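Uncharacterized protein (PDB 2NSF) catalyses the mycothiol-dependent cis-trans isomerisation of maleylpyruvate, probably at a zinc site held in its N-terminal helical domain. Local coordinates at residues A[53-58]-A[112-117]; A[67-72]-A[170-175]; A[73-78]-A[104-109]; A[130-135]-A[156-161]; A[176-181]-A[234-239]. All blocks are in the same frame, centred on the assembly; numbering follows the deposited sequence.

Contact 1. Residues A[53-58]-A[112-117]; sequences AEFGEH and LNPDAL
Phe55 and Pro114 face each other with their CA atoms 6.7 Å apart, Phe55 inside a type I turn that runs from Glu54 to Glu57 and Pro114 opening the first turn of helix 114-133. The turn is closed by Glu57 N on Glu54 O, and no hydrogen bond crosses to the helix. The Phe55 ring does nearly all the touching. Pro114 lies over one face, its CB 4.0 Å from the ring centroid and 20° off the normal, a CH-pi contact shifted toward the rim; the closest side-chain pair is Phe55 CD2 to Pro114 CB at 3.8 Å. Leu117, one helical turn on, reaches the same ring at its edge, with CD1 4.0 Å from Phe55 CD2. Phe55 CG stands anti to its carbonyl carbon (chi1 -83°), which directs the ring from the loop toward the helix. Asn113 takes the N-cap position, and its O receives Leu117 N at 3.1 Å. Ile70 of helix 66-89 also packs on Phe55 and Leu117, while Asp115 OD1 is hydrogen-bonded to Asn52. The result is a loop aromatic seated on a proline-led helix N-terminus, joining the loop between helices 29-49 and 66-89 to helix 114-133 in the helical N-terminal domain.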
# COMPACT_ATOMS: atom_id res chain seq x y z
N ALA A 53 -25.19 1.72 1.53
CA ALA A 53 -25.74 0.55 2.21
C ALA A 53 -24.77 -0.62 2.22
O ALA A 53 -24.96 -1.58 2.96
CB ALA A 53 -27.05 0.14 1.54
N GLU A 54 -23.72 -0.53 1.41
CA GLU A 54 -22.72 -1.60 1.32
C GLU A 54 -21.49 -1.38 2.20
O GLU A 54 -20.64 -2.27 2.31
CB GLU A 54 -22.27 -1.77 -0.14
CG GLU A 54 -23.41 -2.00 -1.13
CD GLU A 54 -22.94 -2.05 -2.57
OE1 GLU A 54 -22.19 -1.14 -2.99
OE2 GLU A 54 -23.31 -3.00 -3.29
N PHE A 55 -21.40 -0.22 2.84
CA PHE A 55 -20.26 0.08 3.71
C PHE A 55 -20.14 -0.91 4.87
O PHE A 55 -19.04 -1.28 5.27
CB PHE A 55 -20.38 1.51 4.27
CG PHE A 55 -19.89 2.58 3.34
CD1 PHE A 55 -20.11 2.50 1.97
CD2 PHE A 55 -19.24 3.71 3.84
CE1 PHE A 55 -19.69 3.52 1.11
CE2 PHE A 55 -18.81 4.73 3.00
CZ PHE A 55 -19.04 4.64 1.63
N GLY A 56 -21.29 -1.34 5.39
CA GLY A 56 -21.29 -2.27 6.50
C GLY A 56 -20.96 -3.71 6.16
O GLY A 56 -20.80 -4.54 7.06
N GLU A 57 -20.87 -4.02 4.87
CA GLU A 57 -20.56 -5.38 4.45
C GLU A 57 -19.06 -5.63 4.53
O GLU A 57 -18.27 -4.68 4.58
CB GLU A 57 -21.03 -5.62 3.01
CG GLU A 57 -22.46 -5.22 2.74
CD GLU A 57 -22.87 -5.49 1.30
OE1 GLU A 57 -22.03 -5.29 0.40
OE2 GLU A 57 -24.03 -5.90 1.08
N HIS A 58 -18.66 -6.90 4.52
CA HIS A 58 -17.25 -7.25 4.58
C HIS A 58 -16.50 -6.69 3.39
O HIS A 58 -17.03 -6.64 2.28
CB HIS A 58 -17.07 -8.77 4.58
CG HIS A 58 -17.76 -9.47 5.71
ND1 HIS A 58 -17.39 -9.30 7.02
CD2 HIS A 58 -18.79 -10.35 5.71
CE1 HIS A 58 -18.17 -10.05 7.79
NE2 HIS A 58 -19.02 -10.69 7.02
N LEU A 112 -18.93 5.52 11.87
CA LEU A 112 -19.51 6.71 11.26
C LEU A 112 -20.44 6.38 10.10
O LEU A 112 -20.31 5.33 9.46
CB LEU A 112 -18.40 7.66 10.78
CG LEU A 112 -17.39 8.10 11.84
CD1 LEU A 112 -16.39 9.07 11.23
CD2 LEU A 112 -18.12 8.75 13.01
N ASN A 113 -21.39 7.27 9.83
CA ASN A 113 -22.32 7.06 8.73
C ASN A 113 -21.55 7.19 7.42
O ASN A 113 -20.54 7.89 7.35
CB ASN A 113 -23.46 8.08 8.77
CG ASN A 113 -22.98 9.51 8.63
OD1 ASN A 113 -22.51 10.12 9.58
ND2 ASN A 113 -23.09 10.04 7.41
N PRO A 114 -22.01 6.51 6.37
CA PRO A 114 -21.38 6.53 5.05
C PRO A 114 -20.99 7.89 4.49
O PRO A 114 -19.86 8.07 4.04
CB PRO A 114 -22.41 5.81 4.18
CG PRO A 114 -22.93 4.77 5.12
CD PRO A 114 -23.15 5.58 6.39
N ASP A 115 -21.89 8.86 4.51
CA ASP A 115 -21.55 10.17 3.97
C ASP A 115 -20.45 10.86 4.78
O ASP A 115 -19.66 11.62 4.22
CB ASP A 115 -22.79 11.07 3.89
CG ASP A 115 -23.69 10.70 2.72
OD1 ASP A 115 -23.24 9.96 1.81
OD2 ASP A 115 -24.85 11.15 2.70
N ALA A 116 -20.40 10.59 6.08
CA ALA A 116 -19.37 11.19 6.92
C ALA A 116 -18.02 10.62 6.52
O ALA A 116 -17.01 11.33 6.50
CB ALA A 116 -19.66 10.89 8.39
N LEU A 117 -18.00 9.33 6.20
CA LEU A 117 -16.76 8.68 5.80
C LEU A 117 -16.31 9.15 4.42
O LEU A 117 -15.12 9.29 4.16
CB LEU A 117 -16.92 7.15 5.81
CG LEU A 117 -17.00 6.49 7.19
CD1 LEU A 117 -17.16 4.99 7.06
CD2 LEU A 117 -15.72 6.81 7.97

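Contact 2. Residues A[67-72]-A[170-175]; sequences SHLIAH and VDLGAV. With ZN (zinc ion), chain E.
Leu69 projects from helix 66-89 into the end of helix 156-171, and its CD2 is the atom on which the contact centres. That methyl lies 3.6 Å from Asp171 CB and 3.8 Å from Leu172 CD2. With CG anti to the backbone N (chi1 175°), the Leu69 branch crosses Asp171 at about a right angle. Ile70 adds a second, looser touch, CG1 to Leu172 CD2 at 4.0 Å, so Leu172 CD2 meets both residues. All four side chains are buried and purely apolar in what they offer each other. Beyond them the chain loosens: Gly173, with positive phi, leaves the helical path, its N still bonded to Val170 O, and the backbone then leads away from helix 66-89 to the exposed Val175. The polar end of Asp171 turns elsewhere, OD2 accepting from His168 ND1 and pairing with Arg242. His72, further along helix 66-89, binds the zinc ion through NE2 at 2.2 Å; two waters, at 2.2 and 2.4 Å, together with Glu164 and His168, are also ligands. Asp171 is thus a second-shell residue that orients His168, in a zinc site built between two helices of the domain, the likely catalytic centre of this isomerase.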
# COMPACT_ATOMS: atom_id res chain seq x y z
N SER A 67 -16.34 -0.05 5.79
CA SER A 67 -16.20 1.14 6.63
C SER A 67 -14.83 1.19 7.30
O SER A 67 -14.22 2.25 7.39
CB SER A 67 -17.30 1.19 7.69
OG SER A 67 -18.56 1.48 7.10
N HIS A 68 -14.36 0.04 7.80
CA HIS A 68 -13.05 -0.02 8.45
C HIS A 68 -11.96 0.36 7.44
O HIS A 68 -11.07 1.15 7.75
CB HIS A 68 -12.76 -1.43 8.98
CG HIS A 68 -13.53 -1.80 10.20
ND1 HIS A 68 -14.80 -2.34 10.15
CD2 HIS A 68 -13.19 -1.76 11.52
CE1 HIS A 68 -15.21 -2.61 11.38
NE2 HIS A 68 -14.26 -2.26 12.22
N LEU A 69 -12.05 -0.21 6.25
CA LEU A 69 -11.07 0.05 5.20
C LEU A 69 -11.08 1.51 4.76
O LEU A 69 -10.03 2.15 4.63
CB LEU A 69 -11.33 -0.85 3.99
CG LEU A 69 -10.46 -0.62 2.76
CD1 LEU A 69 -9.00 -0.89 3.10
CD2 LEU A 69 -10.92 -1.51 1.62
N ILE A 70 -12.27 2.05 4.54
CA ILE A 70 -12.41 3.43 4.11
C ILE A 70 -11.85 4.38 5.16
O ILE A 70 -11.18 5.36 4.83
CB ILE A 70 -13.90 3.75 3.81
CG1 ILE A 70 -14.35 2.92 2.60
CG2 ILE A 70 -14.10 5.23 3.55
CD1 ILE A 70 -15.86 2.79 2.46
N ALA A 71 -12.12 4.08 6.43
CA ALA A 71 -11.61 4.90 7.53
C ALA A 71 -10.09 4.83 7.54
O ALA A 71 -9.42 5.85 7.63
CB ALA A 71 -12.17 4.41 8.86
N HIS A 72 -9.56 3.62 7.43
CA HIS A 72 -8.12 3.42 7.42
C HIS A 72 -7.40 4.24 6.36
O HIS A 72 -6.37 4.85 6.63
CB HIS A 72 -7.77 1.94 7.20
CG HIS A 72 -6.34 1.68 6.87
ND1 HIS A 72 -5.32 2.32 7.50
CD2 HIS A 72 -5.79 0.82 5.99
CE1 HIS A 72 -4.16 1.89 7.02
NE2 HIS A 72 -4.41 0.98 6.10
N VAL A 170 -8.39 -2.23 -4.69
CA VAL A 170 -8.83 -3.60 -4.96
C VAL A 170 -9.63 -4.15 -3.79
O VAL A 170 -10.66 -4.79 -3.98
CB VAL A 170 -7.63 -4.54 -5.20
CG1 VAL A 170 -8.13 -5.92 -5.59
CG2 VAL A 170 -6.73 -3.97 -6.28
N ASP A 171 -9.15 -3.88 -2.57
CA ASP A 171 -9.81 -4.36 -1.36
C ASP A 171 -11.24 -3.86 -1.18
O ASP A 171 -12.02 -4.49 -0.46
CB ASP A 171 -8.98 -3.98 -0.13
CG ASP A 171 -7.60 -4.60 -0.12
OD1 ASP A 171 -7.44 -5.70 -0.69
OD2 ASP A 171 -6.68 -4.00 0.46
N LEU A 172 -11.58 -2.75 -1.82
CA LEU A 172 -12.94 -2.21 -1.72
C LEU A 172 -13.97 -3.19 -2.27
O LEU A 172 -15.14 -3.13 -1.91
CB LEU A 172 -13.04 -0.87 -2.45
CG LEU A 172 -12.55 0.33 -1.64
CD1 LEU A 172 -12.57 1.58 -2.51
CD2 LEU A 172 -13.44 0.51 -0.41
N GLY A 173 -13.53 -4.08 -3.15
CA GLY A 173 -14.45 -5.06 -3.70
C GLY A 173 -15.41 -4.56 -4.75
O GLY A 173 -16.55 -5.04 -4.84
N ALA A 174 -14.97 -3.59 -5.54
CA ALA A 174 -15.79 -3.05 -6.62
C ALA A 174 -15.27 -3.72 -7.89
O ALA A 174 -15.48 -4.91 -8.08
CB ALA A 174 -15.65 -1.54 -6.70
N VAL A 175 -14.57 -2.97 -8.74
CA VAL A 175 -14.05 -3.55 -9.98
C VAL A 175 -12.53 -3.42 -10.17
O VAL A 175 -12.00 -3.89 -11.17
CB VAL A 175 -14.73 -2.96 -11.23
CG1 VAL A 175 -16.23 -3.21 -11.17
CG2 VAL A 175 -14.43 -1.48 -11.35
ZN ZN E . -3.35 -0.05 4.46
O HOH W 1 -1.49 0.06 5.62
O HOH W 2 -1.93 -1.58 3.21

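Contact 3. Residues A[73-78]-A[104-109]; sequences VAYNAI and EEIAYG. With SO4 (sulfate ion), chain C.
Tyr75 CG lies anti to its carbonyl carbon and Glu105 CG sits between its backbone N and carbonyl carbon (chi1 62°), the rest of the glutamate running extended; with these settings the two side chains lie alongside but head opposite ways. The carboxylate stacks on one face of the phenol ring, the planes 18° apart and CD 3.6 Å above the ring, offset toward its rim. Glu105 CG makes a CH-pi contact with the same ring, 4.0 Å from the centroid. Water 3 joins the pair by donating to Glu105 OE2 at 2.7 Å and to Tyr75 O. Helix 99-109, in the connection from helix 66-89 to helix 114-133, packs obliquely across helix 66-89 in the helical N-terminal domain, the local axes 10.4 Å apart at 135°. The tight spot is Tyr75 CE2, 3.1 Å from Glu105 O, while Gly109 CA lies at the ring edge, 3.5 Å from Tyr75 OH; the lack of a side chain at Gly109 permits this. Ile106 CG1 approaches Tyr75 CD2 at 4.0 Å. On another side, Asn76 ND2 donates nearly straight, at 2.9 Å, to O4 of a sulfate ion, probably from the crystallisation liquor, which Tyr96 and Arg102 also bind.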
# COMPACT_ATOMS: atom_id res chain seq x y z
N VAL A 73 -7.93 4.24 5.14
CA VAL A 73 -7.30 4.99 4.06
C VAL A 73 -7.22 6.48 4.42
O VAL A 73 -6.22 7.13 4.14
CB VAL A 73 -8.05 4.78 2.71
CG1 VAL A 73 -7.49 5.69 1.62
CG2 VAL A 73 -7.90 3.32 2.28
N ALA A 74 -8.27 7.00 5.06
CA ALA A 74 -8.27 8.40 5.45
C ALA A 74 -7.26 8.65 6.57
O ALA A 74 -6.51 9.62 6.53
CB ALA A 74 -9.68 8.83 5.91
N TYR A 75 -7.24 7.78 7.57
CA TYR A 75 -6.31 7.96 8.68
C TYR A 75 -4.86 7.83 8.21
O TYR A 75 -3.95 8.41 8.79
CB TYR A 75 -6.63 6.99 9.82
CG TYR A 75 -7.97 7.28 10.46
CD1 TYR A 75 -8.30 8.57 10.88
CD2 TYR A 75 -8.92 6.27 10.63
CE1 TYR A 75 -9.54 8.86 11.44
CE2 TYR A 75 -10.18 6.55 11.20
CZ TYR A 75 -10.47 7.85 11.60
OH TYR A 75 -11.70 8.14 12.15
N ASN A 76 -4.65 7.06 7.14
CA ASN A 76 -3.31 6.92 6.60
C ASN A 76 -2.91 8.24 5.95
O ASN A 76 -1.78 8.69 6.10
CB ASN A 76 -3.26 5.77 5.58
CG ASN A 76 -1.98 5.76 4.76
OD1 ASN A 76 -1.92 6.37 3.69
ND2 ASN A 76 -0.94 5.10 5.27
N ALA A 77 -3.83 8.88 5.24
CA ALA A 77 -3.53 10.17 4.61
C ALA A 77 -3.12 11.16 5.70
O ALA A 77 -2.16 11.91 5.54
CB ALA A 77 -4.74 10.70 3.85
N ILE A 78 -3.87 11.15 6.80
CA ILE A 78 -3.58 12.04 7.92
C ILE A 78 -2.20 11.73 8.51
O ILE A 78 -1.44 12.63 8.84
CB ILE A 78 -4.67 11.90 9.00
CG1 ILE A 78 -5.98 12.51 8.49
CG2 ILE A 78 -4.22 12.58 10.30
CD1 ILE A 78 -7.20 12.20 9.36
N GLU A 104 -7.64 2.28 17.56
CA GLU A 104 -8.82 2.89 18.15
C GLU A 104 -9.51 3.90 17.24
O GLU A 104 -10.74 3.98 17.25
CB GLU A 104 -8.46 3.54 19.49
CG GLU A 104 -8.23 2.51 20.59
CD GLU A 104 -7.52 3.08 21.80
OE1 GLU A 104 -7.62 4.31 22.02
OE2 GLU A 104 -6.87 2.31 22.53
N GLU A 105 -8.75 4.65 16.46
CA GLU A 105 -9.40 5.61 15.58
C GLU A 105 -10.05 4.89 14.40
O GLU A 105 -11.10 5.30 13.92
CB GLU A 105 -8.43 6.71 15.11
CG GLU A 105 -7.23 6.28 14.29
CD GLU A 105 -6.41 7.47 13.81
OE1 GLU A 105 -6.69 8.62 14.27
OE2 GLU A 105 -5.49 7.26 12.99
N ILE A 106 -9.44 3.80 13.94
CA ILE A 106 -10.04 3.04 12.84
C ILE A 106 -11.36 2.46 13.35
O ILE A 106 -12.36 2.42 12.63
CB ILE A 106 -9.12 1.90 12.35
CG1 ILE A 106 -7.96 2.48 11.54
CG2 ILE A 106 -9.92 0.91 11.50
CD1 ILE A 106 -6.93 1.46 11.10
N ALA A 107 -11.36 2.01 14.60
CA ALA A 107 -12.57 1.45 15.21
C ALA A 107 -13.67 2.52 15.25
O ALA A 107 -14.83 2.24 14.92
CB ALA A 107 -12.27 0.96 16.62
N TYR A 108 -13.30 3.73 15.65
CA TYR A 108 -14.24 4.83 15.73
C TYR A 108 -14.77 5.19 14.34
O TYR A 108 -15.98 5.25 14.11
CB TYR A 108 -13.57 6.06 16.35
CG TYR A 108 -14.47 7.28 16.37
CD1 TYR A 108 -15.52 7.38 17.28
CD2 TYR A 108 -14.27 8.33 15.47
CE1 TYR A 108 -16.36 8.50 17.29
CE2 TYR A 108 -15.11 9.45 15.47
CZ TYR A 108 -16.15 9.52 16.38
OH TYR A 108 -16.97 10.63 16.40
N GLY A 109 -13.85 5.42 13.41
CA GLY A 109 -14.24 5.77 12.06
C GLY A 109 -15.19 4.77 11.42
O GLY A 109 -16.10 5.16 10.69
S SO4 C . -0.23 2.32 8.14
O1 SO4 C . -1.25 1.29 7.92
O2 SO4 C . 0.16 2.31 9.57
O3 SO4 C . 0.96 2.03 7.32
O4 SO4 C . -0.77 3.64 7.78
O HOH W 3 -4.20 9.14 11.47

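Contact 4. Residues A[130-135]-A[156-161]; sequences VAWRET and ETLWMR
Trp132 lays its indole across the first turns of helix 156-171, where three residues meet it in different ways. Its CG stands anti to the carbonyl carbon, which sends the indole out from helix 114-133 toward them. Leu158 comes over one face: CD2 stands 3.5 Å above the plane near the ring centre, a CH-pi contact 3.7 Å from the six-membered ring's centroid. Thr157 and Arg161, by contrast, are at the edge. Trp132 NE1 donates to Thr157 OG1 at 2.9 Å; the N-H...O angle is 151° and the oxygen lies 19° out of the indole plane. Thr157 OG1 occupies the position between backbone N and carbonyl carbon (chi1 62°), and it is also hydrogen-bonded to Ala154 O, so two partners fix this hydroxyl. One turn further on, the Arg161 CB is 3.7 Å from Trp132 CH2, the two side chains crossing near a right angle. The Arg161 guanidinium turns away toward helix 66-89, where NH1 bonds to Val73 O and to Asn76 OD1. Trp140 and Leu33 also pack on Trp132. The indole thereby joins helices 114-133 and 156-171 in the core of the helical bundle of the N-terminal domain.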
# COMPACT_ATOMS: atom_id res chain seq x y z
N VAL A 130 -2.25 19.09 -0.52
CA VAL A 130 -1.78 20.44 -0.23
C VAL A 130 -0.43 20.35 0.47
O VAL A 130 0.49 21.10 0.15
CB VAL A 130 -2.77 21.21 0.70
CG1 VAL A 130 -2.14 22.51 1.19
CG2 VAL A 130 -4.05 21.51 -0.06
N ALA A 131 -0.32 19.43 1.42
CA ALA A 131 0.92 19.24 2.16
C ALA A 131 2.07 18.99 1.19
O ALA A 131 3.15 19.56 1.32
CB ALA A 131 0.79 18.08 3.15
N TRP A 132 1.83 18.12 0.21
CA TRP A 132 2.85 17.82 -0.78
C TRP A 132 3.17 19.02 -1.67
O TRP A 132 4.33 19.31 -1.93
CB TRP A 132 2.42 16.64 -1.67
CG TRP A 132 2.50 15.30 -1.00
CD1 TRP A 132 3.37 14.92 -0.02
CD2 TRP A 132 1.72 14.14 -1.31
NE1 TRP A 132 3.20 13.60 0.28
CE2 TRP A 132 2.19 13.09 -0.49
CE3 TRP A 132 0.68 13.88 -2.22
CZ2 TRP A 132 1.65 11.80 -0.55
CZ3 TRP A 132 0.14 12.60 -2.27
CH2 TRP A 132 0.63 11.57 -1.44
N ARG A 133 2.13 19.71 -2.13
CA ARG A 133 2.32 20.86 -3.00
C ARG A 133 3.12 21.99 -2.35
O ARG A 133 3.87 22.70 -3.02
CB ARG A 133 0.97 21.42 -3.47
CG ARG A 133 0.17 20.50 -4.37
CD ARG A 133 -0.75 21.30 -5.29
NE ARG A 133 -1.48 22.34 -4.57
CZ ARG A 133 -2.34 23.18 -5.13
NH1 ARG A 133 -2.58 23.12 -6.43
NH2 ARG A 133 -2.96 24.10 -4.39
N GLU A 134 2.96 22.15 -1.03
CA GLU A 134 3.66 23.22 -0.33
C GLU A 134 4.99 22.80 0.30
O GLU A 134 5.62 23.59 1.01
CB GLU A 134 2.75 23.82 0.74
CG GLU A 134 1.38 24.22 0.20
CD GLU A 134 0.56 25.01 1.20
OE1 GLU A 134 0.67 24.74 2.42
OE2 GLU A 134 -0.22 25.89 0.78
N THR A 135 5.42 21.57 0.03
CA THR A 135 6.67 21.06 0.58
C THR A 135 7.87 21.66 -0.16
O THR A 135 7.91 21.69 -1.39
CB THR A 135 6.73 19.52 0.48
OG1 THR A 135 5.74 18.96 1.34
CG2 THR A 135 8.10 19.00 0.89
N GLU A 156 9.34 9.57 0.73
CA GLU A 156 8.85 8.20 0.83
C GLU A 156 7.33 8.18 0.97
O GLU A 156 6.70 7.17 0.65
CB GLU A 156 9.48 7.50 2.04
CG GLU A 156 9.33 5.98 2.06
CD GLU A 156 10.38 5.27 1.23
OE1 GLU A 156 11.30 5.95 0.73
OE2 GLU A 156 10.30 4.03 1.09
N THR A 157 6.74 9.27 1.45
CA THR A 157 5.29 9.32 1.63
C THR A 157 4.57 9.17 0.29
O THR A 157 3.43 8.72 0.25
CB THR A 157 4.82 10.63 2.30
OG1 THR A 157 5.16 11.75 1.47
CG2 THR A 157 5.46 10.79 3.67
N LEU A 158 5.22 9.57 -0.79
CA LEU A 158 4.61 9.44 -2.11
C LEU A 158 4.47 7.96 -2.44
O LEU A 158 3.45 7.52 -2.98
CB LEU A 158 5.48 10.14 -3.17
CG LEU A 158 5.65 11.65 -3.00
CD1 LEU A 158 6.72 12.15 -3.95
CD2 LEU A 158 4.32 12.36 -3.25
N TRP A 159 5.49 7.18 -2.09
CA TRP A 159 5.47 5.74 -2.32
C TRP A 159 4.51 5.07 -1.34
O TRP A 159 3.69 4.22 -1.72
CB TRP A 159 6.87 5.15 -2.13
CG TRP A 159 6.90 3.65 -1.97
CD1 TRP A 159 7.37 2.96 -0.89
CD2 TRP A 159 6.42 2.67 -2.90
NE1 TRP A 159 7.22 1.61 -1.09
CE2 TRP A 159 6.64 1.40 -2.32
CE3 TRP A 159 5.83 2.74 -4.17
CZ2 TRP A 159 6.28 0.20 -2.96
CZ3 TRP A 159 5.48 1.54 -4.81
CH2 TRP A 159 5.71 0.30 -4.20
N MET A 160 4.60 5.46 -0.08
CA MET A 160 3.75 4.87 0.94
C MET A 160 2.27 5.07 0.62
O MET A 160 1.47 4.15 0.74
CB MET A 160 4.08 5.49 2.30
CG MET A 160 5.47 5.14 2.79
SD MET A 160 6.04 6.24 4.09
CE MET A 160 5.21 5.54 5.49
N ARG A 161 1.91 6.28 0.19
CA ARG A 161 0.51 6.53 -0.14
C ARG A 161 0.11 5.73 -1.38
O ARG A 161 -1.00 5.19 -1.43
CB ARG A 161 0.27 8.02 -0.38
CG ARG A 161 -1.19 8.38 -0.64
CD ARG A 161 -2.09 7.99 0.54
NE ARG A 161 -3.45 8.49 0.36
CZ ARG A 161 -4.47 8.20 1.17
NH1 ARG A 161 -4.29 7.40 2.22
NH2 ARG A 161 -5.67 8.69 0.92

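Contact 5. Residues A[176-181]-A[234-239]; sequences ATFGDI and GIVRYA. With SO4 (sulfate ion), chain D.
The Phe178 ring has the backbone of Arg237 over one face: Arg237 CA sits above the ring centre, 3.7 Å from the centroid and only 6° off the normal, a CH-pi contact. Arg237 CB lies over the same face, 3.5 Å from Phe178 CD2, and the side chain then bends at chi3 (-83°) to wrap past the rim, bringing NH1 to the ring edge in its plane. The guanidinium is therefore not stacked flat on the phenyl; the planes stand 71° apart, and Phe178 CD2 points at one guanidinium face. At the guanidinium edge lies a sulfate ion, probably from the crystallisation liquor. Arg237 NE donates to its O3 at 2.6 Å in an almost straight bond, while Gly179 N donates to O2 at 2.7 Å, so the anion bridges the two segments. Arg237 NH2 bonds to Arg242 O, a further restraint on the guanidinium. Val236 adds a lighter touch, CG1 to Phe178 CD1 at 4.0 Å. Within the loop, Thr177 N donates to Asp180 OD2 at 2.9 Å from above the carboxylate plane, and Asp180 N returns a weak bond to Thr177 OG1. These reciprocal side-chain to backbone bonds brace the turn that presents Phe178. Val170 of helix 156-171 packs on both Phe178 and Arg237. The contact thus joins the linker after helix 156-171 to helix 232-239, where the N-terminal helical domain meets the alpha/beta C-terminal domain.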
# COMPACT_ATOMS: atom_id res chain seq x y z
N ALA A 176 -11.84 -2.79 -9.22
CA ALA A 176 -10.40 -2.62 -9.34
C ALA A 176 -9.64 -3.94 -9.23
O ALA A 176 -10.07 -4.85 -8.51
CB ALA A 176 -9.89 -1.63 -8.29
N THR A 177 -8.52 -4.03 -9.93
CA THR A 177 -7.70 -5.25 -9.94
C THR A 177 -6.22 -4.90 -9.81
O THR A 177 -5.83 -3.74 -9.92
CB THR A 177 -7.87 -6.01 -11.25
OG1 THR A 177 -7.37 -5.20 -12.33
CG2 THR A 177 -9.35 -6.33 -11.51
N PHE A 178 -5.39 -5.92 -9.60
CA PHE A 178 -3.95 -5.70 -9.52
C PHE A 178 -3.45 -5.37 -10.93
O PHE A 178 -2.43 -4.70 -11.11
CB PHE A 178 -3.24 -6.94 -8.97
CG PHE A 178 -3.23 -7.00 -7.47
CD1 PHE A 178 -2.18 -6.43 -6.76
CD2 PHE A 178 -4.29 -7.56 -6.77
CE1 PHE A 178 -2.19 -6.41 -5.36
CE2 PHE A 178 -4.32 -7.54 -5.38
CZ PHE A 178 -3.27 -6.97 -4.67
N GLY A 179 -4.20 -5.84 -11.93
CA GLY A 179 -3.85 -5.57 -13.32
C GLY A 179 -3.97 -4.10 -13.66
O GLY A 179 -3.35 -3.62 -14.61
N ASP A 180 -4.77 -3.37 -12.88
CA ASP A 180 -4.96 -1.94 -13.08
C ASP A 180 -3.75 -1.12 -12.62
O ASP A 180 -3.55 0.01 -13.06
CB ASP A 180 -6.18 -1.43 -12.29
CG ASP A 180 -7.49 -1.89 -12.87
OD1 ASP A 180 -7.57 -2.09 -14.10
OD2 ASP A 180 -8.46 -2.05 -12.08
N ILE A 181 -2.95 -1.71 -11.74
CA ILE A 181 -1.80 -1.01 -11.18
C ILE A 181 -0.61 -0.87 -12.11
O ILE A 181 -0.13 -1.86 -12.68
CB ILE A 181 -1.33 -1.72 -9.89
CG1 ILE A 181 -2.51 -1.84 -8.92
CG2 ILE A 181 -0.19 -0.94 -9.24
CD1 ILE A 181 -2.23 -2.73 -7.72
N GLY A 234 -0.04 -11.05 -11.08
CA GLY A 234 -0.34 -12.29 -10.39
C GLY A 234 0.54 -12.56 -9.17
O GLY A 234 0.03 -12.95 -8.12
N ILE A 235 1.85 -12.35 -9.30
CA ILE A 235 2.71 -12.62 -8.15
C ILE A 235 2.58 -11.56 -7.08
O ILE A 235 2.76 -11.86 -5.91
CB ILE A 235 4.21 -12.79 -8.55
CG1 ILE A 235 4.77 -11.51 -9.17
CG2 ILE A 235 4.35 -13.97 -9.51
CD1 ILE A 235 6.28 -11.55 -9.36
N VAL A 236 2.24 -10.33 -7.46
CA VAL A 236 2.07 -9.29 -6.46
C VAL A 236 0.77 -9.53 -5.67
O VAL A 236 0.75 -9.36 -4.46
CB VAL A 236 2.08 -7.88 -7.09
CG1 VAL A 236 1.75 -6.82 -6.02
CG2 VAL A 236 3.46 -7.60 -7.68
N ARG A 237 -0.30 -9.93 -6.35
CA ARG A 237 -1.55 -10.22 -5.62
C ARG A 237 -1.24 -11.32 -4.62
O ARG A 237 -1.67 -11.27 -3.46
CB ARG A 237 -2.66 -10.69 -6.57
CG ARG A 237 -3.89 -11.25 -5.84
CD ARG A 237 -4.94 -11.84 -6.79
NE ARG A 237 -5.83 -10.82 -7.34
CZ ARG A 237 -6.82 -10.23 -6.67
NH1 ARG A 237 -7.58 -9.32 -7.27
NH2 ARG A 237 -7.06 -10.56 -5.41
N TYR A 238 -0.49 -12.32 -5.07
CA TYR A 238 -0.11 -13.45 -4.23
C TYR A 238 0.76 -13.03 -3.05
O TYR A 238 0.46 -13.36 -1.90
CB TYR A 238 0.64 -14.50 -5.07
CG TYR A 238 1.31 -15.57 -4.24
CD1 TYR A 238 0.56 -16.57 -3.61
CD2 TYR A 238 2.69 -15.57 -4.05
CE1 TYR A 238 1.18 -17.54 -2.82
CE2 TYR A 238 3.32 -16.54 -3.26
CZ TYR A 238 2.55 -17.52 -2.65
OH TYR A 238 3.16 -18.47 -1.86
N ALA A 239 1.83 -12.29 -3.33
CA ALA A 239 2.74 -11.85 -2.28
C ALA A 239 2.05 -10.94 -1.28
O ALA A 239 2.39 -10.93 -0.09
CB ALA A 239 3.94 -11.12 -2.90
S SO4 D . -5.94 -9.60 -11.11
O1 SO4 D . -7.41 -9.68 -11.23
O2 SO4 D . -5.37 -8.28 -11.46
O3 SO4 D . -5.40 -10.19 -9.87
O4 SO4 D . -5.45 -10.49 -12.16

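Contacts 1, 2 and 3 form a continuous group around helix 66-89: Phe55 CE2 of contact 1 lies 3.6 Å from Ile70 CD1 of contact 2, and Ile106 CD1 of contact 3 lies 4.0 Å from His72 CB. Contact 4 is joined to contact 3 through the guanidinium of Arg161. The zinc site sits among them; the side chains of Ile106 and Arg161 each lie about 8 Å from the zinc ion, and that of Phe178 of contact 5 about 11 Å. Contact 5 touches contact 2 through Val170, and its centre is about 24 Å from those of contacts 3 and 4, on the other side of the chain's centre.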